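PDB 1WDI: S-adenosylmethionine:tRNA ribosyltransferase-isomerase from Thermus thermophilus, which probably transfers and isomerises the ribose moiety of S-adenosylmethionine onto preQ1-modified tRNA, giving epoxyqueuosine in the queuosine pathway. Local coordinates for residues 23-35 with 40-52. Sequence-based numbering, arbitrary orientation.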
ATOM      1  N   PRO A  23      -7.417  17.427 -11.592  1.00 31.45           N
ATOM      2  CA  PRO A  23      -7.652  15.989 -11.417  1.00 29.63           C
ATOM      3  C   PRO A  23      -6.380  15.350 -10.870  1.00 28.37           C
ATOM      4  O   PRO A  23      -5.294  15.926 -10.986  1.00 26.40           O
ATOM      5  CB  PRO A  23      -7.981  15.516 -12.828  1.00 30.17           C
ATOM      6  CG  PRO A  23      -8.577  16.739 -13.465  1.00 32.24           C
ATOM      7  CD  PRO A  23      -7.640  17.818 -12.992  1.00 32.09           C
ATOM      8  N   ARG A  24      -6.511  14.164 -10.287  1.00 26.44           N
ATOM      9  CA  ARG A  24      -5.368  13.485  -9.695  1.00 27.12           C
ATOM     10  C   ARG A  24      -4.255  13.150 -10.684  1.00 26.44           C
ATOM     11  O   ARG A  24      -3.079  13.169 -10.317  1.00 26.15           O
ATOM     12  CB  ARG A  24      -5.832  12.217  -8.966  1.00 26.20           C
ATOM     13  CG  ARG A  24      -6.852  12.499  -7.855  1.00 30.66           C
ATOM     14  CD  ARG A  24      -7.134  11.268  -6.994  1.00 33.26           C
ATOM     15  NE  ARG A  24      -7.752  10.175  -7.743  1.00 36.54           N
ATOM     16  CZ  ARG A  24      -9.032  10.134  -8.102  1.00 39.01           C
ATOM     17  NH1 ARG A  24      -9.851  11.127  -7.781  1.00 41.29           N
ATOM     18  NH2 ARG A  24      -9.498   9.096  -8.784  1.00 39.36           N
ATOM     19  N   ASP A  25      -4.616  12.851 -11.929  1.00 23.87           N
ATOM     20  CA  ASP A  25      -3.616  12.504 -12.929  1.00 24.33           C
ATOM     21  C   ASP A  25      -2.910  13.707 -13.550  1.00 24.27           C
ATOM     22  O   ASP A  25      -2.218  13.573 -14.560  1.00 22.53           O
ATOM     23  CB  ASP A  25      -4.222  11.624 -14.030  1.00 24.41           C
ATOM     24  CG  ASP A  25      -5.365  12.302 -14.766  1.00 25.97           C
ATOM     25  OD1 ASP A  25      -5.685  13.465 -14.455  1.00 22.18           O
ATOM     26  OD2 ASP A  25      -5.946  11.656 -15.663  1.00 29.19           O
ATOM     27  N   MET A  26      -3.087  14.883 -12.951  1.00 24.16           N
ATOM     28  CA  MET A  26      -2.408  16.075 -13.443  1.00 24.00           C
ATOM     29  C   MET A  26      -1.155  16.279 -12.595  1.00 21.55           C
ATOM     30  O   MET A  26      -0.374  17.201 -12.825  1.00 21.19           O
ATOM     31  CB  MET A  26      -3.319  17.304 -13.387  1.00 26.74           C
ATOM     32  CG  MET A  26      -4.288  17.411 -14.571  1.00 31.48           C
ATOM     33  SD  MET A  26      -3.467  17.490 -16.197  1.00 37.58           S
ATOM     34  CE  MET A  26      -2.927  19.226 -16.224  1.00 34.78           C
ATOM     35  N   ALA A  27      -0.971  15.405 -11.610  1.00 19.59           N
ATOM     36  CA  ALA A  27       0.225  15.454 -10.775  1.00 17.32           C
ATOM     37  C   ALA A  27       1.399  15.234 -11.729  1.00 19.03           C
ATOM     38  O   ALA A  27       1.257  14.556 -12.747  1.00 18.88           O
ATOM     39  CB  ALA A  27       0.185  14.341  -9.738  1.00 18.67           C
ATOM     40  N   ARG A  28       2.559  15.797 -11.418  1.00 20.22           N
ATOM     41  CA  ARG A  28       3.708  15.618 -12.297  1.00 20.43           C
ATOM     42  C   ARG A  28       4.238  14.186 -12.247  1.00 21.41           C
ATOM     43  O   ARG A  28       4.028  13.465 -11.270  1.00 21.42           O
ATOM     44  CB  ARG A  28       4.814  16.610 -11.928  1.00 20.77           C
ATOM     45  CG  ARG A  28       4.385  18.072 -12.078  1.00 22.24           C
ATOM     46  CD  ARG A  28       5.510  19.024 -11.723  1.00 21.07           C
ATOM     47  NE  ARG A  28       6.648  18.860 -12.621  1.00 21.31           N
ATOM     48  CZ  ARG A  28       7.780  19.547 -12.524  1.00 22.91           C
ATOM     49  NH1 ARG A  28       7.928  20.452 -11.565  1.00 22.69           N
ATOM     50  NH2 ARG A  28       8.766  19.319 -13.379  1.00 22.35           N
ATOM     51  N   LEU A  29       4.909  13.775 -13.318  1.00 20.16           N
ATOM     52  CA  LEU A  29       5.476  12.439 -13.401  1.00 19.86           C
ATOM     53  C   LEU A  29       6.896  12.521 -13.944  1.00 19.09           C
ATOM     54  O   LEU A  29       7.114  12.981 -15.069  1.00 16.96           O
ATOM     55  CB  LEU A  29       4.633  11.547 -14.326  1.00 18.88           C
ATOM     56  CG  LEU A  29       5.217  10.171 -14.660  1.00 18.13           C
ATOM     57  CD1 LEU A  29       5.260   9.307 -13.391  1.00 18.45           C
ATOM     58  CD2 LEU A  29       4.382   9.492 -15.735  1.00 19.98           C
ATOM     59  N   MET A  30       7.865  12.098 -13.139  1.00 18.26           N
ATOM     60  CA  MET A  30       9.245  12.103 -13.595  1.00 19.06           C
ATOM     61  C   MET A  30       9.546  10.700 -14.091  1.00 19.62           C
ATOM     62  O   MET A  30       9.433   9.730 -13.337  1.00 21.15           O
ATOM     63  CB  MET A  30      10.223  12.462 -12.462  1.00 17.46           C
ATOM     64  CG  MET A  30      11.681  12.427 -12.912  1.00 21.79           C
ATOM     65  SD  MET A  30      12.929  12.594 -11.591  1.00 25.35           S
ATOM     66  CE  MET A  30      12.891  14.340 -11.361  1.00 19.72           C
ATOM     67  N   VAL A  31       9.906  10.585 -15.366  1.00 18.93           N
ATOM     68  CA  VAL A  31      10.247   9.287 -15.927  1.00 19.46           C
ATOM     69  C   VAL A  31      11.771   9.185 -15.939  1.00 20.61           C
ATOM     70  O   VAL A  31      12.449  10.051 -16.497  1.00 19.28           O
ATOM     71  CB  VAL A  31       9.725   9.137 -17.375  1.00 19.39           C
ATOM     72  CG1 VAL A  31      10.093   7.751 -17.918  1.00 17.91           C
ATOM     73  CG2 VAL A  31       8.202   9.343 -17.412  1.00 20.17           C
ATOM     74  N   VAL A  32      12.313   8.148 -15.307  1.00 20.84           N
ATOM     75  CA  VAL A  32      13.764   7.963 -15.285  1.00 23.03           C
ATOM     76  C   VAL A  32      14.097   6.522 -15.670  1.00 23.79           C
ATOM     77  O   VAL A  32      13.349   5.600 -15.354  1.00 23.36           O
ATOM     78  CB  VAL A  32      14.354   8.305 -13.887  1.00 24.79           C
ATOM     79  CG1 VAL A  32      13.733   7.423 -12.828  1.00 26.94           C
ATOM     80  CG2 VAL A  32      15.874   8.138 -13.901  1.00 22.10           C
ATOM     81  N   TYR A  33      15.216   6.328 -16.361  1.00 25.56           N
ATOM     82  CA  TYR A  33      15.605   4.991 -16.805  1.00 26.37           C
ATOM     83  C   TYR A  33      16.706   4.316 -15.982  1.00 27.74           C
ATOM     84  O   TYR A  33      17.687   4.958 -15.604  1.00 26.43           O
ATOM     85  CB  TYR A  33      16.013   5.051 -18.277  1.00 26.78           C
ATOM     86  CG  TYR A  33      14.919   5.586 -19.173  1.00 28.41           C
ATOM     87  CD1 TYR A  33      14.662   6.954 -19.250  1.00 28.51           C
ATOM     88  CD2 TYR A  33      14.109   4.721 -19.914  1.00 27.72           C
ATOM     89  CE1 TYR A  33      13.624   7.450 -20.037  1.00 28.17           C
ATOM     90  CE2 TYR A  33      13.065   5.208 -20.703  1.00 27.49           C
ATOM     91  CZ  TYR A  33      12.829   6.575 -20.757  1.00 29.26           C
ATOM     92  OH  TYR A  33      11.786   7.065 -21.514  1.00 29.25           O
ATOM     93  N   ARG A  34      16.527   3.019 -15.716  1.00 28.38           N
ATOM     94  CA  ARG A  34      17.478   2.214 -14.938  1.00 30.03           C
ATOM     95  C   ARG A  34      18.776   2.005 -15.697  1.00 30.62           C
ATOM     96  O   ARG A  34      19.857   2.011 -15.110  1.00 31.56           O
ATOM     97  CB  ARG A  34      16.940   0.805 -14.648  1.00 30.69           C
ATOM     98  CG  ARG A  34      15.562   0.686 -14.053  1.00 36.07           C
ATOM     99  CD  ARG A  34      15.149  -0.794 -14.007  1.00 35.12           C
ATOM    100  NE  ARG A  34      15.809  -1.535 -12.934  1.00 35.48           N
ATOM    101  CZ  ARG A  34      15.698  -2.851 -12.757  1.00 34.90           C
ATOM    102  NH1 ARG A  34      14.961  -3.573 -13.590  1.00 33.41           N
ATOM    103  NH2 ARG A  34      16.302  -3.442 -11.731  1.00 32.82           N
ATOM    104  N   GLU A  35      18.646   1.780 -17.000  1.00 30.13           N
ATOM    105  CA  GLU A  35      19.783   1.520 -17.874  1.00 31.68           C
ATOM    106  C   GLU A  35      20.088   2.687 -18.806  1.00 31.18           C
ATOM    107  O   GLU A  35      19.271   3.596 -18.979  1.00 30.05           O
ATOM    108  CB  GLU A  35      19.500   0.270 -18.709  1.00 34.18           C
ATOM    109  CG  GLU A  35      19.222  -0.980 -17.889  1.00 39.39           C
ATOM    110  CD  GLU A  35      18.504  -2.047 -18.693  1.00 45.70           C
ATOM    111  OE1 GLU A  35      17.334  -1.815 -19.079  1.00 47.50           O
ATOM    112  OE2 GLU A  35      19.105  -3.115 -18.946  1.00 47.83           O
ATOM    113  N   VAL A  40      15.813  11.817 -18.038  1.00 24.18           N
ATOM    114  CA  VAL A  40      14.476  11.844 -17.487  1.00 25.95           C
ATOM    115  C   VAL A  40      13.544  12.614 -18.408  1.00 26.39           C
ATOM    116  O   VAL A  40      13.981  13.380 -19.268  1.00 25.43           O
ATOM    117  CB  VAL A  40      14.458  12.528 -16.096  1.00 26.82           C
ATOM    118  CG1 VAL A  40      15.454  11.853 -15.158  1.00 26.98           C
ATOM    119  CG2 VAL A  40      14.792  14.005 -16.241  1.00 29.66           C
ATOM    120  N   ALA A  41      12.251  12.382 -18.233  1.00 25.17           N
ATOM    121  CA  ALA A  41      11.244  13.096 -18.994  1.00 23.45           C
ATOM    122  C   ALA A  41      10.384  13.727 -17.915  1.00 22.96           C
ATOM    123  O   ALA A  41      10.026  13.064 -16.941  1.00 21.80           O
ATOM    124  CB  ALA A  41      10.418  12.130 -19.845  1.00 23.20           C
ATOM    125  N   HIS A  42      10.086  15.013 -18.060  1.00 22.72           N
ATOM    126  CA  HIS A  42       9.257  15.708 -17.090  1.00 20.34           C
ATOM    127  C   HIS A  42       7.848  15.740 -17.662  1.00 22.03           C
ATOM    128  O   HIS A  42       7.535  16.541 -18.543  1.00 18.90           O
ATOM    129  CB  HIS A  42       9.805  17.116 -16.849  1.00 20.30           C
ATOM    130  CG  HIS A  42      11.161  17.117 -16.215  1.00 22.28           C
ATOM    131  ND1 HIS A  42      11.384  16.635 -14.942  1.00 19.65           N
ATOM    132  CD2 HIS A  42      12.376  17.468 -16.701  1.00 21.57           C
ATOM    133  CE1 HIS A  42      12.676  16.686 -14.673  1.00 22.39           C
ATOM    134  NE2 HIS A  42      13.301  17.187 -15.724  1.00 22.18           N
ATOM    135  N   LYS A  43       7.010  14.842 -17.151  1.00 19.51           N
ATOM    136  CA  LYS A  43       5.637  14.695 -17.617  1.00 20.89           C
ATOM    137  C   LYS A  43       4.611  14.856 -16.508  1.00 21.86           C
ATOM    138  O   LYS A  43       4.863  15.476 -15.472  1.00 22.51           O
ATOM    139  CB  LYS A  43       5.463  13.302 -18.240  1.00 21.99           C
ATOM    140  CG  LYS A  43       6.336  13.032 -19.468  1.00 24.14           C
ATOM    141  CD  LYS A  43       5.715  13.641 -20.719  1.00 23.16           C
ATOM    142  CE  LYS A  43       6.677  13.594 -21.900  1.00 27.14           C
ATOM    143  NZ  LYS A  43       6.026  14.089 -23.150  1.00 27.38           N
ATOM    144  N   ARG A  44       3.437  14.296 -16.766  1.00 22.06           N
ATOM    145  CA  ARG A  44       2.338  14.285 -15.816  1.00 21.24           C
ATOM    146  C   ARG A  44       1.869  12.840 -15.785  1.00 20.32           C
ATOM    147  O   ARG A  44       2.144  12.081 -16.714  1.00 19.45           O
ATOM    148  CB  ARG A  44       1.227  15.241 -16.271  1.00 22.85           C
ATOM    149  CG  ARG A  44       1.596  16.686 -15.942  1.00 24.43           C
ATOM    150  CD  ARG A  44       0.635  17.756 -16.437  1.00 26.12           C
ATOM    151  NE  ARG A  44       1.078  19.039 -15.894  1.00 31.80           N
ATOM    152  CZ  ARG A  44       0.604  20.228 -16.243  1.00 34.79           C
ATOM    153  NH1 ARG A  44      -0.352  20.332 -17.158  1.00 41.11           N
ATOM    154  NH2 ARG A  44       1.096  21.319 -15.678  1.00 31.56           N
ATOM    155  N   VAL A  45       1.203  12.443 -14.709  1.00 20.80           N
ATOM    156  CA  VAL A  45       0.719  11.075 -14.598  1.00 18.94           C
ATOM    157  C   VAL A  45      -0.164  10.706 -15.785  1.00 20.05           C
ATOM    158  O   VAL A  45      -0.132   9.571 -16.263  1.00 19.29           O
ATOM    159  CB  VAL A  45      -0.075  10.872 -13.282  1.00 20.76           C
ATOM    160  CG1 VAL A  45      -0.717   9.488 -13.261  1.00 18.53           C
ATOM    161  CG2 VAL A  45       0.860  11.043 -12.087  1.00 19.41           C
ATOM    162  N   ARG A  46      -0.945  11.665 -16.277  1.00 18.61           N
ATOM    163  CA  ARG A  46      -1.820  11.377 -17.408  1.00 22.31           C
ATOM    164  C   ARG A  46      -1.040  10.956 -18.657  1.00 21.09           C
ATOM    165  O   ARG A  46      -1.613  10.400 -19.593  1.00 20.01           O
ATOM    166  CB  ARG A  46      -2.705  12.590 -17.731  1.00 25.25           C
ATOM    167  CG  ARG A  46      -1.990  13.732 -18.432  1.00 31.06           C
ATOM    168  CD  ARG A  46      -2.976  14.830 -18.819  1.00 36.77           C
ATOM    169  NE  ARG A  46      -4.163  14.298 -19.491  1.00 42.15           N
ATOM    170  CZ  ARG A  46      -4.184  13.796 -20.724  1.00 44.84           C
ATOM    171  NH1 ARG A  46      -3.076  13.746 -21.451  1.00 45.50           N
ATOM    172  NH2 ARG A  46      -5.325  13.343 -21.232  1.00 47.00           N
ATOM    173  N   ASP A  47       0.270  11.204 -18.669  1.00 20.55           N
ATOM    174  CA  ASP A  47       1.091  10.836 -19.823  1.00 19.94           C
ATOM    175  C   ASP A  47       1.622   9.413 -19.775  1.00 20.47           C
ATOM    176  O   ASP A  47       2.306   8.968 -20.699  1.00 21.77           O
ATOM    177  CB  ASP A  47       2.272  11.795 -19.965  1.00 19.63           C
ATOM    178  CG  ASP A  47       1.835  13.187 -20.320  1.00 18.10           C
ATOM    179  OD1 ASP A  47       1.025  13.309 -21.250  1.00 22.96           O
ATOM    180  OD2 ASP A  47       2.297  14.151 -19.674  1.00 23.51           O
ATOM    181  N   LEU A  48       1.300   8.700 -18.703  1.00 20.54           N
ATOM    182  CA  LEU A  48       1.750   7.324 -18.530  1.00 21.77           C
ATOM    183  C   LEU A  48       1.582   6.428 -19.769  1.00 22.51           C
ATOM    184  O   LEU A  48       2.485   5.660 -20.105  1.00 20.47           O
ATOM    185  CB  LEU A  48       1.036   6.696 -17.325  1.00 19.23           C
ATOM    186  CG  LEU A  48       1.415   5.263 -16.934  1.00 22.63           C
ATOM    187  CD1 LEU A  48       2.902   5.186 -16.578  1.00 18.78           C
ATOM    188  CD2 LEU A  48       0.551   4.821 -15.748  1.00 18.18           C
ATOM    189  N   PRO A  49       0.436   6.525 -20.476  1.00 22.59           N
ATOM    190  CA  PRO A  49       0.219   5.690 -21.667  1.00 23.19           C
ATOM    191  C   PRO A  49       1.346   5.785 -22.702  1.00 24.34           C
ATOM    192  O   PRO A  49       1.639   4.818 -23.411  1.00 23.67           O
ATOM    193  CB  PRO A  49      -1.115   6.204 -22.211  1.00 22.69           C
ATOM    194  CG  PRO A  49      -1.831   6.636 -20.967  1.00 20.42           C
ATOM    195  CD  PRO A  49      -0.737   7.380 -20.228  1.00 22.80           C
ATOM    196  N   GLU A  50       1.972   6.955 -22.777  1.00 23.28           N
ATOM    197  CA  GLU A  50       3.077   7.189 -23.701  1.00 25.77           C
ATOM    198  C   GLU A  50       4.265   6.289 -23.418  1.00 24.55           C
ATOM    199  O   GLU A  50       5.016   5.933 -24.327  1.00 26.67           O
ATOM    200  CB  GLU A  50       3.575   8.629 -23.589  1.00 26.87           C
ATOM    201  CG  GLU A  50       2.793   9.656 -24.359  1.00 32.70           C
ATOM    202  CD  GLU A  50       3.327  11.051 -24.104  1.00 33.36           C
ATOM    203  OE1 GLU A  50       4.565  11.198 -23.995  1.00 34.31           O
ATOM    204  OE2 GLU A  50       2.515  11.993 -24.018  1.00 37.32           O
ATOM    205  N   PHE A  51       4.447   5.934 -22.150  1.00 24.35           N
ATOM    206  CA  PHE A  51       5.584   5.117 -21.762  1.00 23.79           C
ATOM    207  C   PHE A  51       5.298   3.642 -21.599  1.00 24.15           C
ATOM    208  O   PHE A  51       6.200   2.855 -21.336  1.00 25.00           O
ATOM    209  CB  PHE A  51       6.205   5.693 -20.493  1.00 21.40           C
ATOM    210  CG  PHE A  51       6.662   7.111 -20.662  1.00 22.20           C
ATOM    211  CD1 PHE A  51       5.788   8.171 -20.441  1.00 22.59           C
ATOM    212  CD2 PHE A  51       7.942   7.385 -21.133  1.00 22.82           C
ATOM    213  CE1 PHE A  51       6.177   9.485 -20.691  1.00 21.32           C
ATOM    214  CE2 PHE A  51       8.344   8.699 -21.387  1.00 22.84           C
ATOM    215  CZ  PHE A  51       7.457   9.750 -21.167  1.00 22.20           C
ATOM    216  N   LEU A  52       4.041   3.258 -21.763  1.00 24.76           N
ATOM    217  CA  LEU A  52       3.695   1.855 -21.656  1.00 24.92           C
ATOM    218  C   LEU A  52       3.391   1.352 -23.056  1.00 25.96           C
ATOM    219  O   LEU A  52       3.445   2.117 -24.025  1.00 23.73           O
ATOM    220  CB  LEU A  52       2.477   1.676 -20.754  1.00 23.79           C
ATOM    221  CG  LEU A  52       2.640   2.169 -19.316  1.00 20.78           C
ATOM    222  CD1 LEU A  52       1.424   1.738 -18.506  1.00 21.35           C
ATOM    223  CD2 LEU A  52       3.915   1.598 -18.709  1.00 20.71           C
TER
HETATM  224  O   HOH W   1       7.143  16.923 -14.630  1.00 20.45           O
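The F51 ring takes V31 CG2 over the centre of one face, a CH-pi contact with CG2 3.8 Å from the ring centroid. Y33 OH and K43 CE lie at the ring edge. V31 CG1 lies anti to the backbone N (chi1 -179°) and CG2 anti to the carbonyl carbon, and both methyls face the ring; V31 CG1 is 3.9 Å from F51 CD2. M30 CE meets the H42 ring at its edge, near the plane, 4.1 Å from CE1. H42 ND1 is hydrogen-bonded to Y333 OH. The R28 guanidinium has water 1 at its edge, in plane. This water accepts from R28 NE and donates to K43 O, so it joins the two strands. R28 NH1 bonds E331 O.

Strands 28-32 and 40-44 form an antiparallel beta hairpin. Strand 28-32 also pairs with strand 341-344 in the mixed sheet. L29 and K43 are a hydrogen-bonded pair. L29 N to K43 O is 2.7 Å, with the donor well above the carbonyl plane. V31 N to A41 O is 2.9 Å and nearly straight (175°).

Beyond the strands, V45 N bonds A27 O. R46 N meets D25 O on a lone pair, at 2.9 Å. D25 OD2 is hydrogen-bonded to T190 OG1. L29 CB packs on the R44 backbone, 3.4 Å from R44 C. M26 SD lies alongside R46 CD, at 3.8 Å.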